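Local coordinates for protein NADP-dependent glyceraldehyde-3-phosphate dehydrogenase (Bacillus halodurans, PDB 3PRL) that probably catalyses the NADP-dependent, non-phosphorylating oxidation of glyceraldehyde 3-phosphate, as a member of the aldehyde dehydrogenase family, at residues L157-F162 with V184-T189; S42-S47 with V214-G219; I232-F237 with M253-L258; F10-L15 with G191-I196; I107-R112 with F162-N167. All blocks are in the same frame, centred on the assembly; numbering follows the deposited sequence.

Contact 1 of 5, residues L157-F162 with V184-T189; sequences LAISPF and VFKPAT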
# COMPACT_ATOMS: atom_id res chain seq x y z
N LEU D 157 -18.58 -10.98 -17.95
CA LEU D 157 -19.99 -10.76 -18.23
C LEU D 157 -20.52 -9.68 -17.31
O LEU D 157 -20.49 -9.84 -16.09
CB LEU D 157 -20.81 -12.06 -18.07
CG LEU D 157 -22.32 -11.86 -18.33
CD1 LEU D 157 -22.62 -11.79 -19.81
CD2 LEU D 157 -23.15 -12.93 -17.66
N ALA D 158 -20.95 -8.58 -17.92
CA ALA D 158 -21.50 -7.44 -17.21
C ALA D 158 -22.98 -7.37 -17.51
O ALA D 158 -23.39 -7.29 -18.69
CB ALA D 158 -20.83 -6.15 -17.66
N ILE D 159 -23.77 -7.43 -16.45
CA ILE D 159 -25.23 -7.41 -16.55
C ILE D 159 -25.74 -6.24 -15.73
O ILE D 159 -25.64 -6.25 -14.51
CB ILE D 159 -25.86 -8.73 -16.05
CG1 ILE D 159 -24.99 -9.94 -16.41
CG2 ILE D 159 -27.33 -8.86 -16.57
CD1 ILE D 159 -25.25 -11.18 -15.51
N SER D 160 -26.28 -5.25 -16.41
CA SER D 160 -26.70 -4.01 -15.77
C SER D 160 -28.24 -3.86 -15.68
O SER D 160 -28.96 -4.49 -16.45
CB SER D 160 -26.04 -2.81 -16.45
OG SER D 160 -26.48 -2.66 -17.79
N PRO D 161 -28.72 -3.01 -14.74
CA PRO D 161 -30.15 -2.83 -14.46
C PRO D 161 -30.79 -1.66 -15.24
O PRO D 161 -30.09 -1.01 -16.01
CB PRO D 161 -30.15 -2.50 -12.97
CG PRO D 161 -28.88 -1.70 -12.79
CD PRO D 161 -27.91 -2.09 -13.91
N PHE D 162 -32.09 -1.43 -15.05
CA PHE D 162 -32.81 -0.30 -15.66
C PHE D 162 -32.58 0.99 -14.86
O PHE D 162 -32.64 2.09 -15.41
CB PHE D 162 -34.32 -0.60 -15.79
CG PHE D 162 -35.10 -0.39 -14.52
CD1 PHE D 162 -35.53 0.89 -14.15
CD2 PHE D 162 -35.41 -1.47 -13.69
CE1 PHE D 162 -36.24 1.11 -12.96
CE2 PHE D 162 -36.13 -1.27 -12.50
CZ PHE D 162 -36.54 0.04 -12.14
N VAL D 184 -18.55 -9.18 -22.43
CA VAL D 184 -19.88 -9.45 -22.96
C VAL D 184 -20.85 -8.63 -22.12
O VAL D 184 -20.96 -8.84 -20.91
CB VAL D 184 -20.19 -10.96 -22.95
CG1 VAL D 184 -21.62 -11.20 -23.40
CG2 VAL D 184 -19.25 -11.66 -23.89
N PHE D 185 -21.49 -7.65 -22.77
CA PHE D 185 -22.40 -6.70 -22.13
C PHE D 185 -23.87 -7.05 -22.38
O PHE D 185 -24.33 -7.05 -23.54
CB PHE D 185 -22.12 -5.28 -22.62
CG PHE D 185 -23.06 -4.21 -22.04
CD1 PHE D 185 -23.47 -4.26 -20.70
CD2 PHE D 185 -23.52 -3.15 -22.83
CE1 PHE D 185 -24.33 -3.31 -20.16
CE2 PHE D 185 -24.37 -2.17 -22.29
CZ PHE D 185 -24.78 -2.25 -20.95
N LYS D 186 -24.60 -7.34 -21.31
CA LYS D 186 -26.07 -7.55 -21.39
C LYS D 186 -26.84 -6.50 -20.58
O LYS D 186 -26.96 -6.64 -19.37
CB LYS D 186 -26.45 -8.97 -20.93
CG LYS D 186 -27.99 -9.30 -20.96
CD LYS D 186 -28.69 -8.71 -22.20
CE LYS D 186 -30.18 -8.42 -21.97
NZ LYS D 186 -30.65 -7.27 -22.81
N PRO D 187 -27.38 -5.45 -21.26
CA PRO D 187 -28.17 -4.45 -20.52
C PRO D 187 -29.51 -5.01 -20.06
O PRO D 187 -29.98 -5.96 -20.64
CB PRO D 187 -28.43 -3.35 -21.57
CG PRO D 187 -28.22 -4.00 -22.88
CD PRO D 187 -27.21 -5.08 -22.68
N ALA D 188 -30.12 -4.42 -19.04
CA ALA D 188 -31.54 -4.67 -18.81
C ALA D 188 -32.26 -4.28 -20.10
O ALA D 188 -31.89 -3.29 -20.77
CB ALA D 188 -32.04 -3.85 -17.65
N THR D 189 -33.27 -5.05 -20.48
CA THR D 189 -33.98 -4.78 -21.74
C THR D 189 -34.61 -3.38 -21.71
O THR D 189 -34.53 -2.62 -22.69
CB THR D 189 -35.01 -5.89 -22.09
OG1 THR D 189 -34.31 -7.05 -22.53
CG2 THR D 189 -35.97 -5.43 -23.22
O HOH W 1 -29.23 -1.89 -18.51
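Ser160 lays its hydroxyl against the edge of the Phe185 ring, near the ring plane, with OG 3.3 Å from CE1. The two residues stand at the end of parallel strands 144-159 and 182-186, which helix 167-178 joins into a beta-alpha-beta unit of the Rossmann-like coenzyme domain. Ser160 OG sits between its own backbone N and carbonyl carbon (chi1 65°), and this turns it toward the ring. Pro187 CD lies over the centre of one face of the same ring. Before Ser160 the strands are zipped by straight bonds: Ala158 N donates to Val184 O at 3.0 Å and Lys186 N to Ala158 O at 2.9 Å. The ladder then frays, Ser160 N to Lys186 O and Ala188 N to Ser160 O being weak. On the face with Leu157 and Val184, Leu157 CD1 rests on Val184 CG1 at 3.8 Å. Farther on, Ala188 CB fits against Pro161 C at 3.5 Å. Ser160, Phe162, Lys186 and Thr189 are NADP-binding residues, seen in a crystal structure of this protein; no NADP is bound to this chain. The Lys186 chain bends at chi2, and NZ makes a weak bond to Pro187 O. A water bridges the strand ends: it accepts from Ala188 N at 2.7 Å and is hydrogen-bonded to Ser160 OG at 2.9 Å.

Contact 2 of 5, residues S42-S47 with V214-G219; sequences SIPALS and VVTGRG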
# COMPACT_ATOMS: atom_id res chain seq x y z
N SER D 42 -36.49 -0.38 -30.91
CA SER D 42 -36.43 -1.81 -30.64
C SER D 42 -34.98 -2.28 -30.46
O SER D 42 -34.03 -1.58 -30.84
CB SER D 42 -37.10 -2.58 -31.78
OG SER D 42 -36.53 -2.22 -33.02
N ILE D 43 -34.82 -3.45 -29.87
CA ILE D 43 -33.52 -4.13 -29.78
C ILE D 43 -33.64 -5.52 -30.39
O ILE D 43 -34.74 -6.09 -30.43
CB ILE D 43 -32.98 -4.21 -28.33
CG1 ILE D 43 -33.92 -5.04 -27.45
CG2 ILE D 43 -32.75 -2.81 -27.77
CD1 ILE D 43 -33.33 -5.42 -26.12
N PRO D 44 -32.52 -6.08 -30.89
CA PRO D 44 -32.59 -7.44 -31.43
C PRO D 44 -32.70 -8.47 -30.31
O PRO D 44 -31.99 -8.38 -29.31
CB PRO D 44 -31.25 -7.59 -32.17
CG PRO D 44 -30.64 -6.20 -32.22
CD PRO D 44 -31.17 -5.51 -31.02
N ALA D 45 -33.59 -9.44 -30.48
CA ALA D 45 -33.67 -10.59 -29.59
C ALA D 45 -32.76 -11.69 -30.12
O ALA D 45 -33.05 -12.29 -31.16
CB ALA D 45 -35.10 -11.09 -29.46
N LEU D 46 -31.66 -11.94 -29.42
CA LEU D 46 -30.60 -12.83 -29.92
C LEU D 46 -30.83 -14.29 -29.57
O LEU D 46 -31.57 -14.60 -28.63
CB LEU D 46 -29.21 -12.39 -29.43
CG LEU D 46 -28.51 -11.19 -30.09
CD1 LEU D 46 -27.09 -11.01 -29.52
CD2 LEU D 46 -28.45 -11.33 -31.62
N SER D 47 -30.18 -15.16 -30.35
CA SER D 47 -30.28 -16.61 -30.22
C SER D 47 -29.10 -17.20 -29.43
O SER D 47 -28.16 -16.48 -29.08
CB SER D 47 -30.36 -17.26 -31.61
OG SER D 47 -29.19 -16.98 -32.39
N VAL D 214 -22.09 -6.57 -27.36
CA VAL D 214 -23.40 -6.33 -26.73
C VAL D 214 -24.33 -7.49 -27.03
O VAL D 214 -24.54 -7.85 -28.18
CB VAL D 214 -24.08 -5.01 -27.20
CG1 VAL D 214 -25.36 -4.74 -26.40
CG2 VAL D 214 -23.11 -3.84 -27.11
N VAL D 215 -24.84 -8.12 -25.97
CA VAL D 215 -25.80 -9.19 -26.15
C VAL D 215 -27.15 -8.70 -25.66
O VAL D 215 -27.27 -8.27 -24.53
CB VAL D 215 -25.37 -10.52 -25.47
CG1 VAL D 215 -24.20 -11.15 -26.23
CG2 VAL D 215 -25.01 -10.31 -23.98
N THR D 216 -28.14 -8.74 -26.54
CA THR D 216 -29.50 -8.41 -26.15
C THR D 216 -30.42 -9.57 -26.50
O THR D 216 -30.16 -10.33 -27.43
CB THR D 216 -30.01 -7.10 -26.81
OG1 THR D 216 -29.87 -7.18 -28.23
CG2 THR D 216 -29.23 -5.89 -26.28
N GLY D 217 -31.49 -9.70 -25.75
CA GLY D 217 -32.38 -10.83 -25.91
C GLY D 217 -33.33 -10.84 -24.75
O GLY D 217 -33.09 -10.19 -23.73
N ARG D 218 -34.41 -11.59 -24.93
CA ARG D 218 -35.50 -11.63 -23.97
C ARG D 218 -35.02 -11.66 -22.50
O ARG D 218 -35.15 -10.66 -21.78
CB ARG D 218 -36.44 -12.80 -24.31
CG ARG D 218 -36.82 -12.82 -25.80
CD ARG D 218 -38.32 -13.04 -26.01
NE ARG D 218 -39.12 -12.07 -25.26
CZ ARG D 218 -39.92 -11.16 -25.81
NH1 ARG D 218 -40.60 -10.32 -25.03
NH2 ARG D 218 -40.06 -11.08 -27.13
N GLY D 219 -34.43 -12.78 -22.08
CA GLY D 219 -33.98 -12.92 -20.70
C GLY D 219 -34.19 -14.33 -20.20
O GLY D 219 -34.15 -14.58 -18.99
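The backbones of 42-47 and 214-219 run about 85° apart and come closest at Ala45 and Gly217, whose CA atoms are 3.9 Å apart. The crossing joins strand 39-44 of the four-stranded N-terminal sheet to the loop that follows strand 212-214 in the Rossmann-like coenzyme domain. Thr216 carries it. Its OG1, set between backbone N and carbonyl carbon (chi1 55°), donates to Pro44 O at 2.7 Å in the plane of that carbonyl. Its own carbonyl accepts from Leu46 N at 3.0 Å, with the donor tilted 21° from the carbonyl plane. Side chain and backbone of one threonine thus clamp the peptide groups on both sides of Ala45. Around the clamp, Ile43 CD1 approaches Thr216 CB at 3.8 Å, and Pro44 CD lies 3.5 Å from Thr216 OG1. Ile43 is also packed by Leu193 and Ile196 of helix 192-204. Farther along the same loop, Gly219 is one of the residues seen to bind NADP in this protein. Thr216 N is buried without a polar partner, and Leu46 CD1 lies 3.9 Å from it.

Contact 3 of 5, residues I232-F237 with M253-L258; sequences IDMITF and MIPVVL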
# COMPACT_ATOMS: atom_id res chain seq x y z
N ILE D 232 -17.11 -17.83 -19.88
CA ILE D 232 -17.18 -16.70 -18.96
C ILE D 232 -16.29 -16.97 -17.74
O ILE D 232 -16.40 -18.03 -17.10
CB ILE D 232 -18.64 -16.42 -18.51
CG1 ILE D 232 -19.56 -16.10 -19.71
CG2 ILE D 232 -18.70 -15.34 -17.42
CD1 ILE D 232 -19.29 -14.76 -20.42
N ASP D 233 -15.42 -16.00 -17.45
CA ASP D 233 -14.43 -16.16 -16.40
C ASP D 233 -14.75 -15.27 -15.21
O ASP D 233 -14.04 -15.31 -14.22
CB ASP D 233 -13.04 -15.84 -16.95
CG ASP D 233 -12.74 -16.58 -18.24
OD1 ASP D 233 -12.42 -17.78 -18.18
OD2 ASP D 233 -12.86 -15.96 -19.33
N MET D 234 -15.82 -14.47 -15.31
CA MET D 234 -16.25 -13.59 -14.23
C MET D 234 -17.62 -12.98 -14.52
O MET D 234 -17.89 -12.53 -15.65
CB MET D 234 -15.22 -12.47 -14.02
CG MET D 234 -15.35 -11.67 -12.73
SD MET D 234 -16.23 -10.09 -12.87
CE MET D 234 -15.91 -9.49 -11.22
N ILE D 235 -18.48 -12.95 -13.49
CA ILE D 235 -19.78 -12.29 -13.57
C ILE D 235 -19.90 -11.10 -12.61
O ILE D 235 -19.60 -11.24 -11.43
CB ILE D 235 -21.00 -13.26 -13.31
CG1 ILE D 235 -20.94 -14.49 -14.20
CG2 ILE D 235 -22.35 -12.54 -13.48
CD1 ILE D 235 -21.04 -14.19 -15.63
N THR D 236 -20.34 -9.96 -13.12
CA THR D 236 -20.73 -8.82 -12.26
C THR D 236 -22.14 -8.31 -12.56
O THR D 236 -22.46 -7.89 -13.67
CB THR D 236 -19.71 -7.68 -12.32
OG1 THR D 236 -20.18 -6.61 -11.50
CG2 THR D 236 -19.47 -7.21 -13.76
N PHE D 237 -22.98 -8.33 -11.53
CA PHE D 237 -24.41 -8.15 -11.76
C PHE D 237 -25.03 -7.21 -10.74
O PHE D 237 -24.79 -7.32 -9.53
CB PHE D 237 -25.10 -9.52 -11.76
CG PHE D 237 -26.60 -9.47 -11.64
CD1 PHE D 237 -27.40 -9.49 -12.77
CD2 PHE D 237 -27.21 -9.44 -10.39
CE1 PHE D 237 -28.81 -9.46 -12.66
CE2 PHE D 237 -28.60 -9.40 -10.27
CZ PHE D 237 -29.39 -9.42 -11.41
N MET D 253 -17.43 -22.20 -10.62
CA MET D 253 -15.99 -22.11 -10.87
C MET D 253 -15.46 -20.75 -11.29
O MET D 253 -14.31 -20.64 -11.75
CB MET D 253 -15.52 -23.18 -11.86
CG MET D 253 -15.56 -24.56 -11.30
SD MET D 253 -14.50 -24.92 -9.87
CE MET D 253 -12.90 -24.20 -10.32
N ILE D 254 -16.27 -19.71 -11.09
CA ILE D 254 -15.84 -18.35 -11.41
C ILE D 254 -16.20 -17.33 -10.33
O ILE D 254 -17.08 -17.58 -9.49
CB ILE D 254 -16.34 -17.90 -12.81
CG1 ILE D 254 -17.84 -17.58 -12.79
CG2 ILE D 254 -15.97 -18.95 -13.88
CD1 ILE D 254 -18.35 -16.95 -14.08
N PRO D 255 -15.51 -16.19 -10.33
CA PRO D 255 -15.90 -15.15 -9.37
C PRO D 255 -17.23 -14.54 -9.78
O PRO D 255 -17.46 -14.33 -10.98
CB PRO D 255 -14.78 -14.12 -9.50
CG PRO D 255 -13.70 -14.77 -10.35
CD PRO D 255 -14.34 -15.80 -11.15
N VAL D 256 -18.08 -14.26 -8.80
CA VAL D 256 -19.37 -13.63 -9.03
C VAL D 256 -19.60 -12.48 -8.05
O VAL D 256 -19.61 -12.67 -6.84
CB VAL D 256 -20.56 -14.64 -8.99
CG1 VAL D 256 -21.85 -13.96 -9.43
CG2 VAL D 256 -20.28 -15.82 -9.89
N VAL D 257 -19.77 -11.29 -8.62
CA VAL D 257 -19.98 -10.07 -7.88
C VAL D 257 -21.45 -9.65 -8.08
O VAL D 257 -21.93 -9.60 -9.20
CB VAL D 257 -18.96 -8.98 -8.31
CG1 VAL D 257 -19.39 -7.57 -7.93
CG2 VAL D 257 -17.57 -9.29 -7.71
N LEU D 258 -22.16 -9.41 -6.98
CA LEU D 258 -23.57 -9.05 -7.06
C LEU D 258 -23.90 -7.80 -6.26
O LEU D 258 -23.48 -7.65 -5.11
CB LEU D 258 -24.46 -10.21 -6.57
CG LEU D 258 -24.33 -11.62 -7.17
CD1 LEU D 258 -25.04 -12.66 -6.30
CD2 LEU D 258 -24.90 -11.64 -8.58
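Ile254 CD1 is the bump that plugs a hollow between two isoleucines, lying 3.7 Å from Ile232 CG2 and 3.6 Å from Ile235 CG1. Its CG1 stem stands between backbone N and carbonyl carbon (chi1 74°), which sends the ethyl arm across to them, while the CG2 branch drops against Ile232 O at 3.4 Å. Pro255 follows as a wedge: its CD abuts Asp233 O at 3.1 Å, and its CB meets Met234 CG, the two side chains crossing at about a right angle. Met234 bends at chi2 (-98°), so that its methyl end CE settles on Val257 CG2 at 3.9 Å. From here 234-237 and 256-258 run parallel, 3° apart, within strands 234-238 and 256-259 of a second beta-alpha-beta unit, with helix 241-250 between them, in the Rossmann-like sheet. The ladder between the two strands is regular: Ile235 N bonds Pro255 O, Val257 N bonds Ile235 O at 2.8 Å, and Phe237 N bonds Val257 O. On one face Thr236 and Val257 lie side by side and point the same way, OG1 3.8 Å from CG1; this hydroxyl is buried and has no polar partner in the model. On the other face Val256 CG1 fits beside Ile235 CB, and Ile247 of helix 241-250 packs over both residues. Next along the strands, Leu258 CD2 meets the Phe237 ring obliquely, 3.7 Å from CD2. Leu258 also packs on Met253 of the second subunit.

Contact 4 of 5, residues F10-L15 with G191-I196; sequences FNANIL and GSLSGI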
# COMPACT_ATOMS: atom_id res chain seq x y z
N PHE D 10 -35.77 4.62 -32.64
CA PHE D 10 -34.42 4.07 -32.50
C PHE D 10 -34.45 2.55 -32.55
O PHE D 10 -34.48 1.86 -31.53
CB PHE D 10 -33.72 4.60 -31.23
CG PHE D 10 -32.31 4.09 -31.04
CD1 PHE D 10 -31.43 3.97 -32.12
CD2 PHE D 10 -31.84 3.75 -29.78
CE1 PHE D 10 -30.12 3.51 -31.95
CE2 PHE D 10 -30.54 3.30 -29.58
CZ PHE D 10 -29.67 3.17 -30.67
N ASN D 11 -34.46 2.03 -33.77
CA ASN D 11 -34.31 0.62 -33.99
C ASN D 11 -32.82 0.29 -34.00
O ASN D 11 -32.14 0.42 -35.02
CB ASN D 11 -35.04 0.21 -35.26
CG ASN D 11 -36.54 0.39 -35.13
OD1 ASN D 11 -37.16 -0.16 -34.21
ND2 ASN D 11 -37.14 1.16 -36.03
N ALA D 12 -32.34 -0.12 -32.82
CA ALA D 12 -30.93 -0.26 -32.53
C ALA D 12 -30.36 -1.61 -32.95
O ALA D 12 -31.05 -2.64 -32.89
CB ALA D 12 -30.68 -0.05 -31.05
N ASN D 13 -29.10 -1.60 -33.37
CA ASN D 13 -28.36 -2.81 -33.63
C ASN D 13 -27.40 -3.14 -32.47
O ASN D 13 -27.14 -2.30 -31.59
CB ASN D 13 -27.63 -2.71 -34.97
CG ASN D 13 -28.50 -3.18 -36.17
OD1 ASN D 13 -29.72 -3.33 -36.07
ND2 ASN D 13 -27.84 -3.40 -37.31
N ILE D 14 -26.92 -4.39 -32.45
CA ILE D 14 -25.97 -4.85 -31.44
C ILE D 14 -24.58 -4.94 -32.03
O ILE D 14 -24.42 -5.10 -33.24
CB ILE D 14 -26.37 -6.23 -30.80
CG1 ILE D 14 -26.41 -7.37 -31.83
CG2 ILE D 14 -27.69 -6.11 -30.04
CD1 ILE D 14 -25.16 -8.25 -31.84
N LEU D 15 -23.57 -4.82 -31.16
CA LEU D 15 -22.18 -4.93 -31.54
C LEU D 15 -21.66 -6.34 -31.31
O LEU D 15 -21.70 -6.86 -30.19
CB LEU D 15 -21.33 -3.95 -30.72
CG LEU D 15 -19.82 -3.89 -31.00
CD1 LEU D 15 -19.52 -3.34 -32.40
CD2 LEU D 15 -19.16 -3.03 -29.95
N GLY D 191 -33.73 -0.21 -20.85
CA GLY D 191 -32.41 0.40 -20.63
C GLY D 191 -31.43 -0.01 -21.73
O GLY D 191 -30.36 0.60 -21.89
N SER D 192 -31.78 -1.05 -22.48
CA SER D 192 -30.94 -1.49 -23.58
C SER D 192 -30.63 -0.42 -24.65
O SER D 192 -29.53 -0.41 -25.20
CB SER D 192 -31.54 -2.73 -24.23
OG SER D 192 -31.51 -3.83 -23.32
N LEU D 193 -31.58 0.48 -24.95
CA LEU D 193 -31.28 1.55 -25.92
C LEU D 193 -30.22 2.53 -25.41
O LEU D 193 -29.31 2.92 -26.17
CB LEU D 193 -32.52 2.34 -26.35
CG LEU D 193 -33.80 1.68 -26.84
CD1 LEU D 193 -34.88 2.74 -26.89
CD2 LEU D 193 -33.63 1.00 -28.21
N SER D 194 -30.35 2.95 -24.15
CA SER D 194 -29.38 3.85 -23.53
C SER D 194 -28.00 3.19 -23.45
O SER D 194 -27.01 3.80 -23.81
CB SER D 194 -29.84 4.35 -22.16
OG SER D 194 -31.04 5.11 -22.25
N GLY D 195 -27.95 1.95 -22.98
CA GLY D 195 -26.70 1.18 -23.00
C GLY D 195 -26.11 0.98 -24.40
O GLY D 195 -24.89 0.97 -24.55
N ILE D 196 -26.95 0.83 -25.43
CA ILE D 196 -26.40 0.68 -26.78
C ILE D 196 -25.73 1.99 -27.20
O ILE D 196 -24.57 1.98 -27.64
CB ILE D 196 -27.44 0.14 -27.82
CG1 ILE D 196 -27.86 -1.31 -27.49
CG2 ILE D 196 -26.85 0.14 -29.21
CD1 ILE D 196 -29.17 -1.74 -28.22
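Phe10 overlaps Leu193, their side chains sliding past each other in opposite directions, and with Ile196 these residues account for most of the buried surface. The contact sets strand 10-16 of the N-terminal sheet against the first turn of helix 192-204 in the Rossmann-like coenzyme domain. Leu193 and Ile196, three apart in the helix, offer one apolar face to the strand. Phe10 CG trans to its main-chain N (chi1 -179°) carries the ring out to the helix, where CD2 lies 3.6 Å from Leu193 CD2. The ring edge at CE2 meets Leu193 O, which lies in the ring plane 3.6 Å away. One ring face is backed by Ala12 CB, which sits 3.4 Å above the plane and toward the rim. Leu193 CD2 also touches the strand backbone, 3.5 Å from Phe10 O. Ile196 divides its branches: CD1 meets Ala12 CB at 3.6 Å, while CG2 presses on Asn13 O at 3.4 Å. From the adjoining strand Ile43 packs on both Leu193 and Ile196, and Leu94 of helix 88-98 lies against Leu193. No hydrogen bond crosses between the segments. Cohesion therefore rests on apolar burial, perhaps aided by the slightly positive ring edge at Leu193 O, and it has a price, since Asn13 O is buried with no polar partner in the model.

Contact 5 of 5, residues I107-R112 with F162-N167; sequences IGEVSR and FNYPVN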
# COMPACT_ATOMS: atom_id res chain seq x y z
N ILE D 107 -29.32 13.26 -17.59
CA ILE D 107 -28.11 13.87 -18.16
C ILE D 107 -26.99 13.77 -17.15
O ILE D 107 -25.85 13.56 -17.53
CB ILE D 107 -28.29 15.36 -18.53
CG1 ILE D 107 -29.49 15.55 -19.45
CG2 ILE D 107 -27.02 15.91 -19.18
CD1 ILE D 107 -30.13 16.93 -19.32
N GLY D 108 -27.33 13.94 -15.87
CA GLY D 108 -26.40 13.86 -14.75
C GLY D 108 -25.77 12.48 -14.66
O GLY D 108 -24.60 12.35 -14.29
N GLU D 109 -26.54 11.46 -15.02
CA GLU D 109 -26.07 10.09 -15.08
C GLU D 109 -24.95 9.92 -16.09
O GLU D 109 -23.96 9.26 -15.79
CB GLU D 109 -27.20 9.12 -15.41
CG GLU D 109 -26.70 7.69 -15.64
CD GLU D 109 -27.80 6.65 -15.70
OE1 GLU D 109 -29.00 7.01 -15.64
OE2 GLU D 109 -27.43 5.47 -15.81
N VAL D 110 -25.11 10.52 -17.27
CA VAL D 110 -24.06 10.51 -18.30
C VAL D 110 -22.80 11.28 -17.84
O VAL D 110 -21.69 10.80 -18.06
CB VAL D 110 -24.56 11.07 -19.67
CG1 VAL D 110 -23.56 10.74 -20.78
CG2 VAL D 110 -25.95 10.53 -20.03
N SER D 111 -22.98 12.45 -17.22
CA SER D 111 -21.84 13.25 -16.71
C SER D 111 -21.03 12.45 -15.72
O SER D 111 -19.80 12.35 -15.84
CB SER D 111 -22.29 14.53 -16.01
OG SER D 111 -23.05 15.36 -16.85
N ARG D 112 -21.72 11.87 -14.75
CA ARG D 112 -21.07 11.13 -13.68
C ARG D 112 -20.38 9.90 -14.26
O ARG D 112 -19.31 9.53 -13.79
CB ARG D 112 -22.07 10.75 -12.57
CG ARG D 112 -21.43 10.07 -11.35
CD ARG D 112 -22.38 9.99 -10.14
NE ARG D 112 -22.12 8.81 -9.31
CZ ARG D 112 -22.87 8.41 -8.29
NH1 ARG D 112 -23.95 9.09 -7.92
NH2 ARG D 112 -22.54 7.30 -7.61
N PHE D 162 -32.09 -1.43 -15.05
CA PHE D 162 -32.81 -0.30 -15.66
C PHE D 162 -32.58 0.99 -14.86
O PHE D 162 -32.64 2.09 -15.41
CB PHE D 162 -34.32 -0.60 -15.79
CG PHE D 162 -35.10 -0.39 -14.52
CD1 PHE D 162 -35.53 0.89 -14.15
CD2 PHE D 162 -35.41 -1.47 -13.69
CE1 PHE D 162 -36.24 1.11 -12.96
CE2 PHE D 162 -36.13 -1.27 -12.50
CZ PHE D 162 -36.54 0.04 -12.14
N ASN D 163 -32.42 0.79 -13.55
CA ASN D 163 -31.93 1.70 -12.52
C ASN D 163 -31.05 2.82 -13.10
O ASN D 163 -31.40 4.00 -13.09
CB ASN D 163 -31.02 0.82 -11.61
CG ASN D 163 -31.33 0.93 -10.12
OD1 ASN D 163 -30.58 0.37 -9.29
ND2 ASN D 163 -32.42 1.57 -9.76
N TYR D 164 -29.88 2.40 -13.57
CA TYR D 164 -28.83 3.28 -14.04
C TYR D 164 -28.23 2.57 -15.25
O TYR D 164 -27.29 1.81 -15.11
CB TYR D 164 -27.77 3.48 -12.95
CG TYR D 164 -28.23 4.20 -11.70
CD1 TYR D 164 -27.96 5.55 -11.51
CD2 TYR D 164 -28.91 3.52 -10.68
CE1 TYR D 164 -28.38 6.22 -10.35
CE2 TYR D 164 -29.33 4.17 -9.51
CZ TYR D 164 -29.06 5.53 -9.36
OH TYR D 164 -29.47 6.20 -8.22
N PRO D 165 -28.79 2.80 -16.43
CA PRO D 165 -28.43 2.00 -17.60
C PRO D 165 -27.18 2.50 -18.37
O PRO D 165 -26.78 1.88 -19.35
CB PRO D 165 -29.69 2.08 -18.45
CG PRO D 165 -30.23 3.44 -18.15
CD PRO D 165 -29.87 3.77 -16.74
N VAL D 166 -26.61 3.61 -17.94
CA VAL D 166 -25.33 4.07 -18.48
C VAL D 166 -24.33 3.94 -17.33
O VAL D 166 -23.34 3.22 -17.44
CB VAL D 166 -25.46 5.51 -19.11
CG1 VAL D 166 -24.14 6.07 -19.54
CG2 VAL D 166 -26.37 5.46 -20.32
N ASN D 167 -24.66 4.56 -16.21
CA ASN D 167 -23.81 4.54 -15.01
C ASN D 167 -23.40 3.16 -14.50
O ASN D 167 -22.21 2.89 -14.32
CB ASN D 167 -24.49 5.35 -13.89
CG ASN D 167 -23.54 5.72 -12.79
OD1 ASN D 167 -23.15 4.88 -11.97
ND2 ASN D 167 -23.15 7.00 -12.75
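Glu109 OE2 grips the chain at Val166 and Asn167 through two hydrogen bonds, one from each backbone N, both 2.9 Å long. Asn167 N uses the anti lone pair of that oxygen; Val166 N comes in from above the carboxylate plane, 41° out of it. With CG opposite the backbone N (chi1 173°) and the chain extended beyond it, the carboxylate is carried from helix 103-124 to this spot. Its other oxygen, OE1, is held by a salt bridge to Lys101, which also makes a cation-pi contact with Tyr164. The gripped peptides stand where the loop after strand 144-159 enters helix 167-178, the connection within a beta-alpha-beta unit of the Rossmann-like domain; a carboxylate there would probably be stabilised as an anion by the helix start. Van der Waals contacts surround it. Pro165 crosses Glu109 at about a right angle, its CD 3.1 Å from OE2 and 3.5 Å from OE1, and Tyr164 CB lies 3.5 Å from OE2. Nearer its own helix, Glu109 CG rests on Asn167 CB at 3.7 Å. The amide of Asn167 sits beside the Arg112 stem, ND2 3.8 Å from CG, with the amide and guanidinium planes 87° apart. Arg112 NE makes its salt bridge to Asp449.

How the contacts relate
Contacts 1 and 3 are neighbours in one sheet: strands 144-159 and 234-238 are joined by a probable hydrogen bond from Leu157 N to Met234 O (2.9 Å). On the other side of contact 1, Phe185 O meets Val215 N of contact 2 at 2.7 Å. Contacts 2 and 4 tie the N-terminal sheet to this framework, with Val214 N 2.9 Å from Leu15 O. Contact 5 shares Phe162 with contact 1 and touches contact 4, where Pro165 CB lies 3.8 Å from Gly191 O. NADP-binding residues fall in contacts 1, 2 and 5. The predicted active-site Glu259 directly follows contact 3 and lies about 8 Å, side chain to side chain, from Asn167 of contact 5.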